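Local coordinates for protein 3,6-diketocamphane 1,6-monooxygenase (Pseudomonas putida, PDB 5AEC) that catalyses the FMNH2-dependent Baeyer-Villiger oxidation of a diketocamphane by molecular oxygen to a campholide lactone, as part of the breakdown of (-)-camphor, at residues I198-F203 and R216-V221; L271-P276 and D310-V315. One frame throughout, in Å; residues are numbered along the deposited sequence.

Interaction 1: residues I198-F203 and R216-V221. With PIN (piperazine-N,N'-bis(2-ethanesulfonic acid)), chain C; SO4 (sulfate ion), chain J.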
loop_
_atom_site.group_PDB
_atom_site.type_symbol
_atom_site.label_atom_id
_atom_site.label_comp_id
_atom_site.label_asym_id
_atom_site.label_seq_id
_atom_site.Cartn_x
_atom_site.Cartn_y
_atom_site.Cartn_z
ATOM N N ILE A 198 6.547 -1.417 -18.358
ATOM C CA ILE A 198 7.327 -2.179 -17.414
ATOM C C ILE A 198 8.763 -1.769 -17.592
ATOM O O ILE A 198 9.242 -1.543 -18.717
ATOM C CB ILE A 198 7.127 -3.710 -17.603
ATOM C CG1 ILE A 198 5.704 -4.078 -17.151
ATOM C CG2 ILE A 198 8.151 -4.488 -16.772
ATOM C CD1 ILE A 198 5.235 -5.479 -17.498
ATOM N N ALA A 199 9.449 -1.642 -16.464
ATOM C CA ALA A 199 10.843 -1.252 -16.425
ATOM C C ALA A 199 11.647 -2.261 -15.628
ATOM O O ALA A 199 11.123 -2.902 -14.716
ATOM C CB ALA A 199 11.003 0.159 -15.801
ATOM N N VAL A 200 12.941 -2.344 -15.949
ATOM C CA VAL A 200 13.898 -3.091 -15.127
ATOM C C VAL A 200 15.199 -2.298 -15.034
ATOM O O VAL A 200 15.555 -1.583 -15.979
ATOM C CB VAL A 200 14.168 -4.506 -15.689
ATOM C CG1 VAL A 200 12.898 -5.339 -15.749
ATOM C CG2 VAL A 200 14.791 -4.419 -17.068
ATOM N N THR A 201 15.901 -2.412 -13.905
ATOM C CA THR A 201 17.215 -1.781 -13.758
ATOM C C THR A 201 18.346 -2.737 -14.133
ATOM O O THR A 201 18.175 -3.956 -14.102
ATOM C CB THR A 201 17.522 -1.366 -12.315
ATOM O OG1 THR A 201 17.534 -2.548 -11.499
ATOM C CG2 THR A 201 16.483 -0.399 -11.807
ATOM N N GLY A 202 19.487 -2.158 -14.482
ATOM C CA GLY A 202 20.702 -2.910 -14.764
ATOM C C GLY A 202 21.905 -2.156 -14.224
ATOM O O GLY A 202 21.915 -0.911 -14.221
ATOM N N PHE A 203 22.917 -2.902 -13.772
ATOM C CA PHE A 203 24.178 -2.326 -13.278
ATOM C C PHE A 203 25.418 -2.912 -13.961
ATOM O O PHE A 203 26.190 -2.178 -14.591
ATOM C CB PHE A 203 24.333 -2.485 -11.754
ATOM C CG PHE A 203 25.629 -1.916 -11.230
ATOM C CD1 PHE A 203 25.776 -0.556 -11.029
ATOM C CD2 PHE A 203 26.736 -2.742 -11.021
ATOM C CE1 PHE A 203 26.984 -0.022 -10.576
ATOM C CE2 PHE A 203 27.953 -2.225 -10.591
ATOM C CZ PHE A 203 28.079 -0.859 -10.368
ATOM N N ARG A 216 11.726 -7.869 -24.400
ATOM C CA ARG A 216 10.319 -7.639 -24.046
ATOM C C ARG A 216 9.868 -6.195 -24.215
ATOM O O ARG A 216 8.734 -5.856 -23.887
ATOM C CB ARG A 216 10.058 -8.131 -22.622
ATOM C CG ARG A 216 10.463 -9.577 -22.436
ATOM C CD ARG A 216 9.694 -10.265 -21.319
ATOM N NE ARG A 216 10.190 -11.630 -21.109
ATOM C CZ ARG A 216 9.627 -12.557 -20.335
ATOM N NH1 ARG A 216 8.503 -12.302 -19.663
ATOM N NH2 ARG A 216 10.202 -13.760 -20.225
ATOM N N ASN A 217 10.746 -5.341 -24.738
ATOM C CA ASN A 217 10.401 -3.940 -24.982
ATOM C C ASN A 217 10.090 -3.168 -23.686
ATOM O O ASN A 217 9.313 -2.207 -23.688
ATOM C CB ASN A 217 9.232 -3.870 -25.995
ATOM C CG ASN A 217 9.261 -2.644 -26.900
ATOM O OD1 ASN A 217 8.214 -2.204 -27.408
ATOM N ND2 ASN A 217 10.432 -2.091 -27.118
ATOM N N PHE A 218 10.736 -3.581 -22.594
ATOM C CA PHE A 218 10.643 -2.879 -21.333
ATOM C C PHE A 218 11.502 -1.629 -21.385
ATOM O O PHE A 218 12.380 -1.487 -22.249
ATOM C CB PHE A 218 11.144 -3.754 -20.175
ATOM C CG PHE A 218 10.332 -5.008 -19.922
ATOM C CD1 PHE A 218 9.014 -5.122 -20.327
ATOM C CD2 PHE A 218 10.892 -6.058 -19.192
ATOM C CE1 PHE A 218 8.278 -6.260 -20.037
ATOM C CE2 PHE A 218 10.151 -7.198 -18.892
ATOM C CZ PHE A 218 8.850 -7.291 -19.337
ATOM N N LYS A 219 11.262 -0.743 -20.430
ATOM C CA LYS A 219 12.085 0.465 -20.256
ATOM C C LYS A 219 13.368 0.104 -19.531
ATOM O O LYS A 219 13.292 -0.411 -18.413
ATOM C CB LYS A 219 11.307 1.480 -19.432
ATOM C CG LYS A 219 12.079 2.757 -19.109
ATOM C CD LYS A 219 11.230 3.616 -18.185
ATOM C CE LYS A 219 11.876 4.963 -17.891
ATOM N NZ LYS A 219 11.962 5.798 -19.109
ATOM N N PRO A 220 14.546 0.409 -20.125
ATOM C CA PRO A 220 15.770 0.139 -19.423
ATOM C C PRO A 220 16.155 1.315 -18.495
ATOM O O PRO A 220 16.061 2.483 -18.890
ATOM C CB PRO A 220 16.779 -0.039 -20.571
ATOM C CG PRO A 220 16.268 0.810 -21.681
ATOM C CD PRO A 220 14.810 1.078 -21.422
ATOM N N VAL A 221 16.590 0.980 -17.279
ATOM C CA VAL A 221 17.041 1.960 -16.310
ATOM C C VAL A 221 18.438 1.540 -15.931
ATOM O O VAL A 221 18.610 0.499 -15.301
ATOM C CB VAL A 221 16.115 1.984 -15.076
ATOM C CG1 VAL A 221 16.597 3.011 -14.079
ATOM C CG2 VAL A 221 14.682 2.243 -15.527
HETATM C C1 PIN C . 24.035 -7.993 -0.885
HETATM C C2 PIN C . 24.978 -6.906 -1.427
HETATM N N1 PIN C . 24.716 -6.369 -2.777
HETATM C C3 PIN C . 25.792 -5.398 -3.067
HETATM C C4 PIN C . 23.400 -5.714 -2.855
HETATM C "C1'" PIN C . 22.863 -3.060 -6.299
HETATM C "C2'" PIN C . 24.182 -3.059 -5.509
HETATM N "N1'" PIN C . 24.300 -3.980 -4.345
HETATM C "C3'" PIN C . 23.222 -4.975 -4.170
HETATM C "C4'" PIN C . 25.581 -4.707 -4.403
HETATM S S1 PIN C . 24.207 -7.994 0.783
HETATM S "S1'" PIN C . 23.143 -2.613 -7.873
HETATM O O1 PIN C . 23.717 -6.754 1.325
HETATM O O2 PIN C . 25.601 -8.125 1.095
HETATM O O3 PIN C . 23.411 -9.179 1.572
HETATM O "O1'" PIN C . 23.936 -3.640 -8.498
HETATM O "O2'" PIN C . 23.842 -1.355 -7.869
HETATM O "O3'" PIN C . 21.736 -2.453 -8.707
HETATM S S SO4 J . 22.146 -6.723 -13.308
HETATM O O1 SO4 J . 20.793 -6.679 -12.732
HETATM O O2 SO4 J . 23.100 -5.986 -12.456
HETATM O O3 SO4 J . 22.604 -8.120 -13.392
HETATM O O4 SO4 J . 22.023 -6.226 -14.675
#

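Interaction 2: residues L271-P276 and D310-V315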
loop_
_atom_site.group_PDB
_atom_site.type_symbol
_atom_site.label_atom_id
_atom_site.label_comp_id
_atom_site.label_asym_id
_atom_site.label_seq_id
_atom_site.Cartn_x
_atom_site.Cartn_y
_atom_site.Cartn_z
ATOM N N LEU A 271 29.058 21.797 -0.825
ATOM C CA LEU A 271 27.760 21.272 -0.366
ATOM C C LEU A 271 27.669 19.739 -0.468
ATOM O O LEU A 271 27.094 19.093 0.417
ATOM C CB LEU A 271 26.619 21.972 -1.133
ATOM C CG LEU A 271 26.355 23.442 -0.763
ATOM C CD1 LEU A 271 25.360 24.066 -1.725
ATOM C CD2 LEU A 271 25.835 23.536 0.665
ATOM N N VAL A 272 28.236 19.176 -1.534
ATOM C CA VAL A 272 28.318 17.715 -1.692
ATOM C C VAL A 272 29.323 17.144 -0.689
ATOM O O VAL A 272 29.009 16.216 0.048
ATOM C CB VAL A 272 28.685 17.312 -3.146
ATOM C CG1 VAL A 272 28.970 15.816 -3.242
ATOM C CG2 VAL A 272 27.578 17.703 -4.113
ATOM N N MET A 273 30.523 17.709 -0.647
ATOM C CA MET A 273 31.578 17.160 0.220
ATOM C C MET A 273 31.176 17.176 1.689
ATOM O O MET A 273 31.391 16.213 2.396
ATOM C CB MET A 273 32.894 17.952 0.059
ATOM C CG MET A 273 33.610 17.811 -1.286
ATOM S SD MET A 273 34.279 16.178 -1.578
ATOM C CE MET A 273 35.470 15.970 -0.256
ATOM N N GLU A 274 30.605 18.279 2.147
ATOM C CA GLU A 274 30.337 18.466 3.575
ATOM C C GLU A 274 28.929 18.083 4.011
ATOM O O GLU A 274 28.637 18.114 5.202
ATOM C CB GLU A 274 30.582 19.921 3.952
ATOM C CG GLU A 274 31.970 20.423 3.599
ATOM C CD GLU A 274 32.203 21.868 4.022
ATOM O OE1 GLU A 274 31.255 22.552 4.485
ATOM O OE2 GLU A 274 33.350 22.331 3.870
ATOM N N GLY A 275 28.056 17.776 3.061
ATOM C CA GLY A 275 26.640 17.599 3.370
ATOM C C GLY A 275 26.186 16.158 3.318
ATOM O O GLY A 275 27.018 15.248 3.228
ATOM N N PRO A 276 24.851 15.948 3.305
ATOM C CA PRO A 276 24.221 14.626 3.202
ATOM C C PRO A 276 24.815 13.640 2.179
ATOM O O PRO A 276 24.973 12.445 2.496
ATOM C CB PRO A 276 22.794 14.973 2.808
ATOM C CG PRO A 276 22.549 16.284 3.478
ATOM C CD PRO A 276 23.831 17.020 3.301
ATOM N N ASP A 310 38.226 7.755 -3.765
ATOM C CA ASP A 310 37.641 8.290 -2.539
ATOM C C ASP A 310 36.530 9.304 -2.888
ATOM O O ASP A 310 36.238 9.521 -4.066
ATOM C CB ASP A 310 38.755 8.939 -1.710
ATOM C CG ASP A 310 39.323 10.218 -2.344
ATOM O OD1 ASP A 310 39.109 10.485 -3.541
ATOM O OD2 ASP A 310 39.996 10.969 -1.616
ATOM N N LEU A 311 35.961 9.956 -1.874
ATOM C CA LEU A 311 34.858 10.896 -2.087
ATOM C C LEU A 311 35.200 11.992 -3.090
ATOM O O LEU A 311 34.450 12.234 -4.043
ATOM C CB LEU A 311 34.358 11.511 -0.759
ATOM C CG LEU A 311 33.273 12.593 -0.926
ATOM C CD1 LEU A 311 32.082 12.077 -1.718
ATOM C CD2 LEU A 311 32.826 13.171 0.404
ATOM N N GLU A 312 36.324 12.663 -2.892
ATOM C CA GLU A 312 36.647 13.812 -3.755
ATOM C C GLU A 312 36.927 13.400 -5.198
ATOM O O GLU A 312 36.659 14.168 -6.109
ATOM C CB GLU A 312 37.828 14.607 -3.206
ATOM C CG GLU A 312 37.948 15.991 -3.823
ATOM C CD GLU A 312 39.191 16.732 -3.393
ATOM O OE1 GLU A 312 40.060 16.129 -2.737
ATOM O OE2 GLU A 312 39.296 17.932 -3.716
ATOM N N PHE A 313 37.510 12.220 -5.385
ATOM C CA PHE A 313 37.657 11.631 -6.708
ATOM C C PHE A 313 36.298 11.479 -7.397
ATOM O O PHE A 313 36.156 11.879 -8.558
ATOM C CB PHE A 313 38.339 10.254 -6.662
ATOM C CG PHE A 313 38.203 9.489 -7.949
ATOM C CD1 PHE A 313 38.932 9.864 -9.067
ATOM C CD2 PHE A 313 37.278 8.448 -8.069
ATOM C CE1 PHE A 313 38.767 9.206 -10.281
ATOM C CE2 PHE A 313 37.105 7.788 -9.279
ATOM C CZ PHE A 313 37.859 8.157 -10.388
ATOM N N LEU A 314 35.309 10.936 -6.676
ATOM C CA LEU A 314 33.945 10.780 -7.242
ATOM C C LEU A 314 33.301 12.119 -7.559
ATOM O O LEU A 314 32.660 12.275 -8.625
ATOM C CB LEU A 314 33.033 9.998 -6.301
ATOM C CG LEU A 314 33.452 8.559 -6.002
ATOM C CD1 LEU A 314 32.565 7.947 -4.919
ATOM C CD2 LEU A 314 33.416 7.726 -7.266
ATOM N N VAL A 315 33.497 13.094 -6.670
ATOM C CA VAL A 315 32.944 14.441 -6.859
ATOM C C VAL A 315 33.554 15.136 -8.084
ATOM O O VAL A 315 32.826 15.770 -8.860
ATOM C CB VAL A 315 33.123 15.323 -5.592
ATOM C CG1 VAL A 315 32.755 16.773 -5.861
ATOM C CG2 VAL A 315 32.261 14.793 -4.469
#

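Interaction 1: residues I198-F203 and R216-V221
Val221 O is gripped from strand 198-202 by two donors of unequal strength: Gly202 N gives it a hydrogen bond of 2.9 Å, and Thr201 CA, 3.1 Å from the same Val221 O, adds a CA-H...O contact. Two residues earlier on the same strand, Lys219 O is held in the same manner, by the hydrogen bond from Val200 N, at 3.2 Å, and the CA-H of Ala199. Two bonds run the other way, Lys219 N to Ile198 O, the straightest of the four at 168° and 2.8 Å long, and Val221 N to Val200 O, which is more bent, with an N-H...O angle of 145°. Donors and acceptors thus alternate along a parallel ladder in which Ala199, Val200 and Thr201 pair with Lys219, Pro220 and Val221. The strands and helix 208-216 form one of the beta-alpha-beta units of the TIM barrel of the bacterial luciferase family, the helix serving as the crossover; the turn out of that helix at Asn217 is a Schellman motif, and Phe218 follows it directly. The Phe218 ring is sandwiched. Ile198 CG2 stands over the centre of one face, 3.6 Å from the centroid and nearly on the ring normal, while Arg216 CB covers the opposite face. Ile198 has CG2 anti to its own N (chi1, measured to CG1, is -70°), which carries the methyl over the ring. Val200 CG1 comes obliquely to Phe218 CD2, and Leu147 of helix 139-155 also packs on Ile198 and Phe218. Thr201, Gly202 and Phe203 belong to the FMN-binding site. There, Phe203 N makes a weak hydrogen bond to O2 of a sulfate ion, at 3.4 Å, and a sulfonate oxygen of the bound piperazine buffer lies obliquely to the Phe203 ring.

Interaction 2: residues L271-P276 and D310-V315
Met273 and Leu311 run past each other in opposite directions, the thioether laid alongside the branched end of the leucine. SD of Met273 is 3.8 Å from CG of Leu311, and the methyl CE beyond it lies 3.9 Å from Leu311 CD2. With CG beside the backbone N (chi1 -69°) and two further bends at chi2 and chi3, the methionine chain folds its sulfur and methyl onto the first turn of the other helix. It crosses Glu312 at a slant, bringing CE to 4.0 Å from Glu312 CB. Val315, one turn further on, is crossed obliquely by the methionine, its CG2 3.8 Å from Met273 SD. The contact joins the C-terminal end of helix 265-274 to the N-terminal turn of helix 311-317, two helices on the outside of the TIM barrel; Asp310 is the N-cap of the second, its OD1 accepting from Phe313 N at 3.0 Å. Val272 and Val315 also slide past one another in opposite senses, with CG1 of Val272 3.7 Å from CG2 of Val315, so this one methyl of Val315 touches both Val272 and Met273. Replacing Met273 by an alanine would probably open a gap beside Leu311 and Val315, since the sulfur and methyl that bridge them would be gone. The extended side chain of Glu312 carries OE2 to a salt bridge with Lys269 NZ, a second tie between the same helices.

How the interactions relate
The two interactions come in series along the chain, 198-203 with 216-221 closing before 271-276 with 310-315 begins. Their centres are about 29 Å apart and their nearest atoms about 11 Å, without touching. Interaction 1 is part of the barrel sheet, its centre about 9 Å from the centre of the chain, whereas interaction 2 joins helices outside it, its centre about 23 Å away. Strand 254-261 connects the two regions: it pairs with strand 219-223, and its Phe260 packs against Val272. Three of the FMN-binding residues, Thr201, Gly202 and Phe203, belong to interaction 1, which places part of the cofactor site at the C-terminal end of strand 198-202 and just after it; interaction 2 lies away from it.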